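PDB 6VAW: galactose-binding lectin from Arachis hypogaea, which binds D-galactose and its derivatives as a calcium- and manganese-containing legume lectin that assembles into a homotetramer. Local coordinates for residues Q21-V26 with L37-S42; T25-S28 with I32-T35; T67-E72 with I85-A90. One frame throughout, in Å; residues are numbered along the deposited sequence.

In the fold
All three contacts lie within the legume lectin domain. Along the chain, contacts 1 and 2 come first and share T25 and V26; contact 3 follows. Contacts 1 and 2, about 9 Å apart between centres, touch through V24, which packs on I32, Q33 and L34. Contact 2 is a short hairpin at strand 217-229 of one sheet. Contact 1 ties the link after strand 18-22 to the loop that leads into strand 43-53 of the other sheet. Contact 3 holds the two sheets face to face near the middle of the chain, about 17 Å from contact 1 and 15 Å from contact 2, centre to centre. Contacts 1 and 2 fix the loop and hairpin at the sandwich margin.

Contact 1: Q21-V26 with L37-S42; sequences QGDVTV and LNKVNS
The carboxylate of D23 is gripped by K39 and S42. K39 forms a salt bridge, with NZ 2.8 Å from D23 OD1, and uses the syn lone pair of that oxygen. S42 donates from OG to D23 OD2 at 2.7 Å. This hydroxyl comes from the anti side, 23° out of the carboxylate plane. OD2 also takes the backbone N-H of V43, so both oxygens are engaged and the rotation of the group is probably fixed. S42 OG in turn receives a bond from the backbone N of N36. A water accepts from K39 NZ at 3.1 Å and lies beside D23 OD2 and N41 O.

K39 reaches the acid as an extended chain, with CG anti to the backbone N (chi1 -160°). It crosses the D23 side chain at about a right angle. K39 CD also lies 3.5 Å from D23 OD1, so the aliphatic chain runs close to the carboxylate. Between the two segments only D23, K39 and S42 touch, and little surface is buried.

The salt bridge and the S42 hydroxyl bond tie the link after strand 18-22 to the type II beta turn K39 to S42, which leads into strand 43-53 of the legume lectin sandwich.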
ATOM      1  N   GLN A  21      27.173   4.687   1.726  1.00 24.96           N
ATOM      2  CA  GLN A  21      28.533   4.175   1.685  1.00 25.10           C
ATOM      3  C   GLN A  21      29.370   4.951   0.682  1.00 30.23           C
ATOM      4  O   GLN A  21      28.945   5.157  -0.449  1.00 30.18           O
ATOM      5  CB  GLN A  21      28.577   2.668   1.333  1.00 25.51           C
ATOM      6  CG  GLN A  21      27.800   1.757   2.289  1.00 26.82           C
ATOM      7  CD  GLN A  21      28.079   0.286   2.054  1.00 33.25           C
ATOM      8  OE1 GLN A  21      28.297  -0.179   0.923  1.00 26.30           O
ATOM      9  NE2 GLN A  21      27.997  -0.489   3.118  1.00 29.42           N
ATOM     10  N   GLY A  22      30.552   5.371   1.100  1.00 28.65           N
ATOM     11  CA  GLY A  22      31.446   6.098   0.218  1.00 26.70           C
ATOM     12  C   GLY A  22      31.029   7.518  -0.092  1.00 28.54           C
ATOM     13  O   GLY A  22      30.563   8.241   0.786  1.00 27.16           O
ATOM     14  N   ASP A  23      31.158   7.900  -1.371  1.00 26.25           N
ATOM     15  CA  ASP A  23      31.030   9.279  -1.856  1.00 26.81           C
ATOM     16  C   ASP A  23      29.590   9.783  -2.124  1.00 33.78           C
ATOM     17  O   ASP A  23      29.436  10.869  -2.684  1.00 34.92           O
ATOM     18  CB  ASP A  23      31.890   9.441  -3.125  1.00 28.01           C
ATOM     19  CG  ASP A  23      33.377   9.153  -2.896  1.00 36.78           C
ATOM     20  OD1 ASP A  23      33.875   9.419  -1.778  1.00 38.18           O
ATOM     21  OD2 ASP A  23      34.031   8.633  -3.819  1.00 39.64           O
ATOM     22  N   VAL A  24      28.565   9.096  -1.609  1.00 30.25           N
ATOM     23  CA  VAL A  24      27.152   9.479  -1.806  1.00 29.25           C
ATOM     24  C   VAL A  24      26.778  10.773  -1.083  1.00 32.52           C
ATOM     25  O   VAL A  24      27.182  11.001   0.057  1.00 32.02           O
ATOM     26  CB  VAL A  24      26.184   8.351  -1.375  1.00 31.60           C
ATOM     27  CG1 VAL A  24      24.773   8.610  -1.879  1.00 30.98           C
ATOM     28  CG2 VAL A  24      26.659   7.021  -1.878  1.00 31.54           C
ATOM     29  N   THR A  25      25.962  11.594  -1.757  1.00 29.40           N
ATOM     30  CA  THR A  25      25.366  12.824  -1.245  1.00 29.52           C
ATOM     31  C   THR A  25      23.873  12.862  -1.633  1.00 34.13           C
ATOM     32  O   THR A  25      23.452  12.206  -2.600  1.00 33.92           O
ATOM     33  CB  THR A  25      26.108  14.080  -1.748  1.00 39.69           C
ATOM     34  OG1 THR A  25      26.123  14.104  -3.173  1.00 41.01           O
ATOM     35  CG2 THR A  25      27.533  14.198  -1.204  1.00 40.97           C
ATOM     36  N   VAL A  26      23.077  13.603  -0.868  1.00 30.41           N
ATOM     37  CA  VAL A  26      21.675  13.819  -1.163  1.00 31.50           C
ATOM     38  C   VAL A  26      21.549  15.285  -1.593  1.00 35.86           C
ATOM     39  O   VAL A  26      21.946  16.181  -0.852  1.00 33.29           O
ATOM     40  CB  VAL A  26      20.724  13.428   0.003  1.00 36.07           C
ATOM     41  CG1 VAL A  26      19.277  13.833  -0.306  1.00 35.83           C
ATOM     42  CG2 VAL A  26      20.819  11.925   0.311  1.00 36.12           C
ATOM     43  N   LEU A  37      32.250  14.080  -8.333  1.00 27.51           N
ATOM     44  CA  LEU A  37      32.839  14.508  -9.613  1.00 26.68           C
ATOM     45  C   LEU A  37      34.295  15.020  -9.510  1.00 30.55           C
ATOM     46  O   LEU A  37      34.962  15.091 -10.545  1.00 27.29           O
ATOM     47  CB  LEU A  37      31.970  15.628 -10.225  1.00 27.05           C
ATOM     48  CG  LEU A  37      30.621  15.282 -10.949  1.00 32.56           C
ATOM     49  CD1 LEU A  37      30.384  13.764 -11.161  1.00 31.69           C
ATOM     50  CD2 LEU A  37      29.455  15.967 -10.312  1.00 36.46           C
ATOM     51  N   ASN A  38      34.777  15.373  -8.298  1.00 28.11           N
ATOM     52  CA  ASN A  38      36.145  15.907  -8.126  1.00 29.02           C
ATOM     53  C   ASN A  38      37.157  14.891  -7.545  1.00 32.86           C
ATOM     54  O   ASN A  38      38.349  15.226  -7.395  1.00 32.61           O
ATOM     55  CB  ASN A  38      36.086  17.154  -7.257  1.00 34.98           C
ATOM     56  CG  ASN A  38      35.365  18.276  -7.952  1.00 61.93           C
ATOM     57  OD1 ASN A  38      35.930  18.973  -8.807  1.00 62.11           O
ATOM     58  ND2 ASN A  38      34.080  18.411  -7.676  1.00 55.66           N
ATOM     59  N   LYS A  39      36.709  13.636  -7.292  1.00 28.05           N
ATOM     60  CA  LYS A  39      37.535  12.574  -6.708  1.00 28.32           C
ATOM     61  C   LYS A  39      37.935  11.523  -7.737  1.00 32.38           C
ATOM     62  O   LYS A  39      37.090  11.111  -8.548  1.00 31.85           O
ATOM     63  CB  LYS A  39      36.747  11.903  -5.565  1.00 31.65           C
ATOM     64  CG  LYS A  39      37.595  11.136  -4.565  1.00 46.46           C
ATOM     65  CD  LYS A  39      36.781  10.704  -3.348  1.00 53.82           C
ATOM     66  CE  LYS A  39      37.480   9.584  -2.623  1.00 68.61           C
ATOM     67  NZ  LYS A  39      36.621   8.931  -1.606  1.00 77.26           N
ATOM     68  N   VAL A  40      39.209  11.047  -7.669  1.00 26.93           N
ATOM     69  CA  VAL A  40      39.702   9.978  -8.540  1.00 27.73           C
ATOM     70  C   VAL A  40      39.152   8.621  -8.014  1.00 30.29           C
ATOM     71  O   VAL A  40      39.103   8.423  -6.796  1.00 30.85           O
ATOM     72  CB  VAL A  40      41.251   9.973  -8.668  1.00 31.42           C
ATOM     73  CG1 VAL A  40      41.743   8.775  -9.483  1.00 31.33           C
ATOM     74  CG2 VAL A  40      41.745  11.271  -9.300  1.00 31.49           C
ATOM     75  N   ASN A  41      38.709   7.716  -8.924  1.00 28.35           N
ATOM     76  CA  ASN A  41      38.181   6.373  -8.589  1.00 26.14           C
ATOM     77  C   ASN A  41      37.054   6.453  -7.548  1.00 28.45           C
ATOM     78  O   ASN A  41      37.005   5.644  -6.620  1.00 31.16           O
ATOM     79  CB  ASN A  41      39.326   5.447  -8.098  1.00 28.52           C
ATOM     80  CG  ASN A  41      40.401   5.160  -9.122  1.00 33.51           C
ATOM     81  OD1 ASN A  41      41.459   4.598  -8.822  1.00 39.20           O
ATOM     82  ND2 ASN A  41      40.140   5.472 -10.369  1.00 25.76           N
ATOM     83  N   SER A  42      36.169   7.452  -7.689  1.00 22.37           N
ATOM     84  CA  SER A  42      35.049   7.670  -6.787  1.00 23.26           C
ATOM     85  C   SER A  42      34.065   6.478  -6.817  1.00 27.38           C
ATOM     86  O   SER A  42      33.838   5.896  -7.874  1.00 25.83           O
ATOM     87  CB  SER A  42      34.307   8.954  -7.151  1.00 26.52           C
ATOM     88  OG  SER A  42      33.163   9.141  -6.341  1.00 27.66           O
TER
HETATM   89  O   HOH W   1      36.451   6.629  -3.615  1.00 89.24           O

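Contact 2: T25-S28 with I32-T35; sequences TVLS and IQLT
T25 and Q33 pair across a small antiparallel hairpin near the surface of the lectin domain. Strand 25-26 forms one arm and strand 32-33 the other. T25 and Q33 are a hydrogen-bonded pair. T25 N donates to Q33 O at 3.0 Å, and Q33 N donates to T25 O at 2.9 Å. Both bonds are nearly straight, with N-H...O angles of 170° and 165°. V26 and I32 form the next, non-hydrogen-bonded pair, and their CA atoms are 4.7 Å apart.

The hairpin is attached to a larger antiparallel sheet. Strand 32-33 runs beside strand 217-229, and I32 pairs through its backbone with I220. This makes the hairpin a short addition to one sheet of the jelly-roll sandwich of legume lectins.

The two faces differ in character. On one, V26 CG2 meets I32 CG1 at 4.1 Å, a light apolar touch. Both side chains also rest on F20 of strand 18-22, and I32 packs on V46 of strand 43-53. This face therefore looks towards the other sheet.

On the opposite face, the T25 and Q33 side chains run alongside each other in the same direction. T25 OG1 comes 3.7 Å from Q33 CB. Its chi1 of 57° turns OG1 toward Q33 and CG2 away from it. OG1 also lies 2.6 Å from a water, with which it is hydrogen-bonded. That water lies near the carbonyl of T35. Q33 extends fully from its backbone, CG anti to N, and its amide end passes obliquely over the methyl branches of L27. L27 and Q33 both touch L219 of strand 217-229.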
ATOM      1  N   THR A  25      25.962  11.594  -1.757  1.00 29.40           N
ATOM      2  CA  THR A  25      25.366  12.824  -1.245  1.00 29.52           C
ATOM      3  C   THR A  25      23.873  12.862  -1.633  1.00 34.13           C
ATOM      4  O   THR A  25      23.452  12.206  -2.600  1.00 33.92           O
ATOM      5  CB  THR A  25      26.108  14.080  -1.748  1.00 39.69           C
ATOM      6  OG1 THR A  25      26.123  14.104  -3.173  1.00 41.01           O
ATOM      7  CG2 THR A  25      27.533  14.198  -1.204  1.00 40.97           C
ATOM      8  N   VAL A  26      23.077  13.603  -0.868  1.00 30.41           N
ATOM      9  CA  VAL A  26      21.675  13.819  -1.163  1.00 31.50           C
ATOM     10  C   VAL A  26      21.549  15.285  -1.593  1.00 35.86           C
ATOM     11  O   VAL A  26      21.946  16.181  -0.852  1.00 33.29           O
ATOM     12  CB  VAL A  26      20.724  13.428   0.003  1.00 36.07           C
ATOM     13  CG1 VAL A  26      19.277  13.833  -0.306  1.00 35.83           C
ATOM     14  CG2 VAL A  26      20.819  11.925   0.311  1.00 36.12           C
ATOM     15  N   LEU A  27      21.046  15.517  -2.810  1.00 34.10           N
ATOM     16  CA  LEU A  27      20.823  16.859  -3.346  1.00 34.73           C
ATOM     17  C   LEU A  27      19.547  17.466  -2.739  1.00 39.15           C
ATOM     18  O   LEU A  27      18.701  16.729  -2.216  1.00 37.65           O
ATOM     19  CB  LEU A  27      20.742  16.833  -4.882  1.00 34.89           C
ATOM     20  CG  LEU A  27      21.922  16.163  -5.625  1.00 40.04           C
ATOM     21  CD1 LEU A  27      21.650  16.094  -7.090  1.00 40.68           C
ATOM     22  CD2 LEU A  27      23.239  16.899  -5.404  1.00 40.39           C
ATOM     23  N   SER A  28      19.417  18.807  -2.800  1.00 38.45           N
ATOM     24  CA  SER A  28      18.280  19.559  -2.239  1.00 39.00           C
ATOM     25  C   SER A  28      16.938  19.159  -2.869  1.00 41.76           C
ATOM     26  O   SER A  28      15.906  19.285  -2.213  1.00 39.55           O
ATOM     27  CB  SER A  28      18.492  21.067  -2.374  1.00 44.22           C
ATOM     28  OG  SER A  28      19.147  21.424  -3.581  1.00 58.55           O
ATOM     29  N   ILE A  32      19.510  11.193  -5.003  1.00 24.65           N
ATOM     30  CA  ILE A  32      20.753  10.651  -4.481  1.00 24.72           C
ATOM     31  C   ILE A  32      21.779  10.766  -5.595  1.00 29.21           C
ATOM     32  O   ILE A  32      21.518  10.292  -6.706  1.00 30.48           O
ATOM     33  CB  ILE A  32      20.589   9.184  -3.981  1.00 28.05           C
ATOM     34  CG1 ILE A  32      19.906   9.152  -2.593  1.00 28.62           C
ATOM     35  CG2 ILE A  32      21.931   8.460  -3.938  1.00 28.88           C
ATOM     36  CD1 ILE A  32      19.681   7.739  -2.038  1.00 42.21           C
ATOM     37  N   GLN A  33      22.930  11.384  -5.301  1.00 23.96           N
ATOM     38  CA  GLN A  33      24.068  11.470  -6.228  1.00 22.96           C
ATOM     39  C   GLN A  33      25.115  10.488  -5.711  1.00 26.75           C
ATOM     40  O   GLN A  33      25.581  10.642  -4.584  1.00 26.69           O
ATOM     41  CB  GLN A  33      24.608  12.912  -6.325  1.00 25.03           C
ATOM     42  CG  GLN A  33      25.697  13.016  -7.374  1.00 28.98           C
ATOM     43  CD  GLN A  33      26.251  14.401  -7.542  1.00 48.69           C
ATOM     44  OE1 GLN A  33      27.473  14.596  -7.500  1.00 47.89           O
ATOM     45  NE2 GLN A  33      25.378  15.374  -7.804  1.00 34.48           N
ATOM     46  N   LEU A  34      25.448   9.452  -6.499  1.00 23.82           N
ATOM     47  CA  LEU A  34      26.320   8.404  -5.989  1.00 21.41           C
ATOM     48  C   LEU A  34      27.796   8.703  -6.037  1.00 27.51           C
ATOM     49  O   LEU A  34      28.488   8.286  -5.117  1.00 28.82           O
ATOM     50  CB  LEU A  34      26.066   7.093  -6.701  1.00 20.80           C
ATOM     51  CG  LEU A  34      24.719   6.396  -6.348  1.00 24.85           C
ATOM     52  CD1 LEU A  34      24.316   5.408  -7.409  1.00 24.91           C
ATOM     53  CD2 LEU A  34      24.769   5.728  -4.972  1.00 26.98           C
ATOM     54  N   THR A  35      28.293   9.351  -7.088  1.00 22.87           N
ATOM     55  CA  THR A  35      29.737   9.623  -7.150  1.00 23.58           C
ATOM     56  C   THR A  35      30.084  11.110  -6.958  1.00 26.72           C
ATOM     57  O   THR A  35      29.248  11.997  -7.150  1.00 26.44           O
ATOM     58  CB  THR A  35      30.341   9.103  -8.454  1.00 32.42           C
ATOM     59  OG1 THR A  35      29.679   9.696  -9.572  1.00 31.41           O
ATOM     60  CG2 THR A  35      30.288   7.585  -8.557  1.00 33.63           C
TER
HETATM   61  O   HOH W   2      28.076  12.743  -4.271  1.00 37.21           O

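Contact 3: T67-E72 with I85-A90; sequences TSFSFE and IIFFIA
Strands 67-72 and 85-90 run nearly antiparallel, at 162°, with their axes 10.1 Å apart at closest approach. They belong to different sheets, so no backbone hydrogen bonds join them and side chains fill the gap.

F69 and F87 meet at the centre. Their ring planes are inclined at 34° and their centroids lie 5.2 Å apart. F69 CE2 sits over one face of the F87 ring, 3.8 Å above its plane and nearer the ring's margin than its middle. F69 CZ reaches F87 CB at 3.7 Å. F87 puts CG anti to the backbone N (chi1 163°), which directs its ring along strand 67-72 to T67. There T67 CG2 touches F87 CZ at 3.7 Å, coming from the opposite direction. The hydroxyl of T67 is bonded instead to strand 217-229, at S224 O and W223 NE1.

Beyond F69, the side chains of F71 and I85 run alongside each other with reversed direction. The I85 CD1 methyl packs on F71 CB, CG and CD1, and lies 3.9 Å from F71 CD1. F206 meets both F69 and F87, while F122 meets F71.

All five touching residues are buried, and the contact has no polar bond across it. Cohesion between the two sheets here therefore rests on hydrophobic and dispersion forces, as expected in the core of a beta sandwich.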
ATOM      1  N   THR A  67      10.337  -4.781  -8.033  1.00 20.53           N
ATOM      2  CA  THR A  67      10.949  -3.503  -7.659  1.00 21.03           C
ATOM      3  C   THR A  67      10.986  -2.602  -8.865  1.00 25.18           C
ATOM      4  O   THR A  67      11.136  -3.068  -9.985  1.00 25.10           O
ATOM      5  CB  THR A  67      12.347  -3.675  -6.974  1.00 25.70           C
ATOM      6  OG1 THR A  67      12.818  -2.405  -6.494  1.00 25.41           O
ATOM      7  CG2 THR A  67      13.416  -4.311  -7.866  1.00 24.00           C
ATOM      8  N   SER A  68      10.768  -1.308  -8.635  1.00 21.13           N
ATOM      9  CA  SER A  68      10.851  -0.302  -9.671  1.00 20.69           C
ATOM     10  C   SER A  68      11.702   0.867  -9.168  1.00 22.41           C
ATOM     11  O   SER A  68      11.686   1.193  -7.977  1.00 22.15           O
ATOM     12  CB  SER A  68       9.463   0.172 -10.086  1.00 24.56           C
ATOM     13  OG  SER A  68       8.660  -0.902 -10.559  1.00 36.64           O
ATOM     14  N   PHE A  69      12.487   1.444 -10.055  1.00 19.62           N
ATOM     15  CA  PHE A  69      13.316   2.595  -9.695  1.00 18.25           C
ATOM     16  C   PHE A  69      13.535   3.448 -10.919  1.00 23.70           C
ATOM     17  O   PHE A  69      13.278   3.006 -12.045  1.00 22.95           O
ATOM     18  CB  PHE A  69      14.673   2.168  -9.041  1.00 18.68           C
ATOM     19  CG  PHE A  69      15.495   1.165  -9.828  1.00 21.12           C
ATOM     20  CD1 PHE A  69      16.390   1.590 -10.803  1.00 22.37           C
ATOM     21  CD2 PHE A  69      15.355  -0.204  -9.608  1.00 21.56           C
ATOM     22  CE1 PHE A  69      17.167   0.673 -11.506  1.00 23.37           C
ATOM     23  CE2 PHE A  69      16.104  -1.127 -10.340  1.00 24.23           C
ATOM     24  CZ  PHE A  69      17.022  -0.680 -11.272  1.00 21.56           C
ATOM     25  N   SER A  70      13.950   4.703 -10.685  1.00 22.09           N
ATOM     26  CA  SER A  70      14.286   5.629 -11.739  1.00 22.13           C
ATOM     27  C   SER A  70      15.627   6.272 -11.452  1.00 23.99           C
ATOM     28  O   SER A  70      15.962   6.572 -10.299  1.00 22.51           O
ATOM     29  CB  SER A  70      13.209   6.680 -11.948  1.00 25.02           C
ATOM     30  OG  SER A  70      12.985   7.466 -10.795  1.00 30.26           O
ATOM     31  N   PHE A  71      16.411   6.435 -12.501  1.00 23.10           N
ATOM     32  CA  PHE A  71      17.722   7.039 -12.382  1.00 23.61           C
ATOM     33  C   PHE A  71      17.976   7.982 -13.536  1.00 27.21           C
ATOM     34  O   PHE A  71      17.206   8.012 -14.510  1.00 24.43           O
ATOM     35  CB  PHE A  71      18.832   5.954 -12.302  1.00 25.24           C
ATOM     36  CG  PHE A  71      19.055   5.123 -13.549  1.00 26.08           C
ATOM     37  CD1 PHE A  71      19.793   5.627 -14.623  1.00 27.03           C
ATOM     38  CD2 PHE A  71      18.591   3.809 -13.624  1.00 27.19           C
ATOM     39  CE1 PHE A  71      19.995   4.867 -15.774  1.00 27.11           C
ATOM     40  CE2 PHE A  71      18.808   3.038 -14.773  1.00 29.10           C
ATOM     41  CZ  PHE A  71      19.508   3.567 -15.839  1.00 26.38           C
ATOM     42  N   GLU A  72      19.101   8.706 -13.439  1.00 24.65           N
ATOM     43  CA  GLU A  72      19.556   9.612 -14.470  1.00 23.53           C
ATOM     44  C   GLU A  72      21.072   9.648 -14.475  1.00 25.96           C
ATOM     45  O   GLU A  72      21.701   9.735 -13.419  1.00 24.14           O
ATOM     46  CB  GLU A  72      18.959  11.011 -14.223  1.00 25.07           C
ATOM     47  CG  GLU A  72      19.252  12.035 -15.310  1.00 37.72           C
ATOM     48  CD  GLU A  72      19.028  13.479 -14.892  1.00 56.67           C
ATOM     49  OE1 GLU A  72      17.969  13.774 -14.287  1.00 51.53           O
ATOM     50  OE2 GLU A  72      19.912  14.320 -15.179  1.00 44.93           O
ATOM     51  N   ILE A  85      25.790   2.607 -13.334  1.00 18.02           N
ATOM     52  CA  ILE A  85      25.107   2.271 -12.094  1.00 18.58           C
ATOM     53  C   ILE A  85      24.792   0.774 -12.072  1.00 23.19           C
ATOM     54  O   ILE A  85      24.436   0.223 -13.117  1.00 22.97           O
ATOM     55  CB  ILE A  85      23.775   3.103 -11.979  1.00 21.86           C
ATOM     56  CG1 ILE A  85      24.039   4.641 -11.949  1.00 22.92           C
ATOM     57  CG2 ILE A  85      22.925   2.676 -10.756  1.00 24.80           C
ATOM     58  CD1 ILE A  85      22.727   5.508 -12.117  1.00 23.87           C
ATOM     59  N   ILE A  86      24.844   0.143 -10.883  1.00 19.90           N
ATOM     60  CA  ILE A  86      24.410  -1.249 -10.729  1.00 19.65           C
ATOM     61  C   ILE A  86      23.372  -1.325  -9.578  1.00 24.59           C
ATOM     62  O   ILE A  86      23.578  -0.747  -8.503  1.00 23.10           O
ATOM     63  CB  ILE A  86      25.571  -2.263 -10.545  1.00 21.41           C
ATOM     64  CG1 ILE A  86      25.019  -3.751 -10.554  1.00 21.62           C
ATOM     65  CG2 ILE A  86      26.488  -1.953  -9.326  1.00 20.87           C
ATOM     66  CD1 ILE A  86      26.086  -4.863 -10.448  1.00 23.71           C
ATOM     67  N   PHE A  87      22.245  -1.980  -9.852  1.00 20.66           N
ATOM     68  CA  PHE A  87      21.239  -2.313  -8.849  1.00 19.84           C
ATOM     69  C   PHE A  87      21.686  -3.665  -8.325  1.00 23.37           C
ATOM     70  O   PHE A  87      21.790  -4.603  -9.117  1.00 20.86           O
ATOM     71  CB  PHE A  87      19.811  -2.342  -9.443  1.00 20.88           C
ATOM     72  CG  PHE A  87      18.837  -3.060  -8.545  1.00 21.94           C
ATOM     73  CD1 PHE A  87      18.469  -2.519  -7.317  1.00 25.06           C
ATOM     74  CD2 PHE A  87      18.294  -4.283  -8.918  1.00 24.20           C
ATOM     75  CE1 PHE A  87      17.551  -3.187  -6.487  1.00 24.58           C
ATOM     76  CE2 PHE A  87      17.377  -4.947  -8.085  1.00 23.93           C
ATOM     77  CZ  PHE A  87      17.022  -4.405  -6.880  1.00 22.19           C
ATOM     78  N   PHE A  88      22.030  -3.770  -7.033  1.00 20.78           N
ATOM     79  CA  PHE A  88      22.603  -5.034  -6.593  1.00 19.82           C
ATOM     80  C   PHE A  88      22.004  -5.550  -5.285  1.00 24.33           C
ATOM     81  O   PHE A  88      21.323  -4.840  -4.550  1.00 23.83           O
ATOM     82  CB  PHE A  88      24.143  -4.931  -6.485  1.00 20.67           C
ATOM     83  CG  PHE A  88      24.647  -4.097  -5.316  1.00 21.59           C
ATOM     84  CD1 PHE A  88      24.566  -2.706  -5.344  1.00 23.03           C
ATOM     85  CD2 PHE A  88      25.201  -4.701  -4.199  1.00 25.62           C
ATOM     86  CE1 PHE A  88      24.985  -1.935  -4.241  1.00 25.53           C
ATOM     87  CE2 PHE A  88      25.667  -3.931  -3.117  1.00 28.24           C
ATOM     88  CZ  PHE A  88      25.558  -2.548  -3.147  1.00 26.25           C
ATOM     89  N   ILE A  89      22.263  -6.834  -5.053  1.00 21.66           N
ATOM     90  CA  ILE A  89      21.832  -7.659  -3.916  1.00 20.77           C
ATOM     91  C   ILE A  89      23.076  -8.278  -3.369  1.00 22.83           C
ATOM     92  O   ILE A  89      23.839  -8.839  -4.144  1.00 23.59           O
ATOM     93  CB  ILE A  89      20.820  -8.730  -4.306  1.00 21.87           C
ATOM     94  CG1 ILE A  89      19.802  -8.227  -5.328  1.00 24.54           C
ATOM     95  CG2 ILE A  89      20.145  -9.289  -3.051  1.00 21.65           C
ATOM     96  CD1 ILE A  89      18.988  -9.390  -6.034  1.00 29.14           C
ATOM     97  N   ALA A  90      23.331  -8.138  -2.073  1.00 20.77           N
ATOM     98  CA  ALA A  90      24.598  -8.658  -1.546  1.00 20.49           C
ATOM     99  C   ALA A  90      24.462  -9.088  -0.079  1.00 21.42           C
ATOM    100  O   ALA A  90      23.456  -8.749   0.538  1.00 20.89           O
ATOM    101  CB  ALA A  90      25.699  -7.592  -1.699  1.00 21.41           C
TER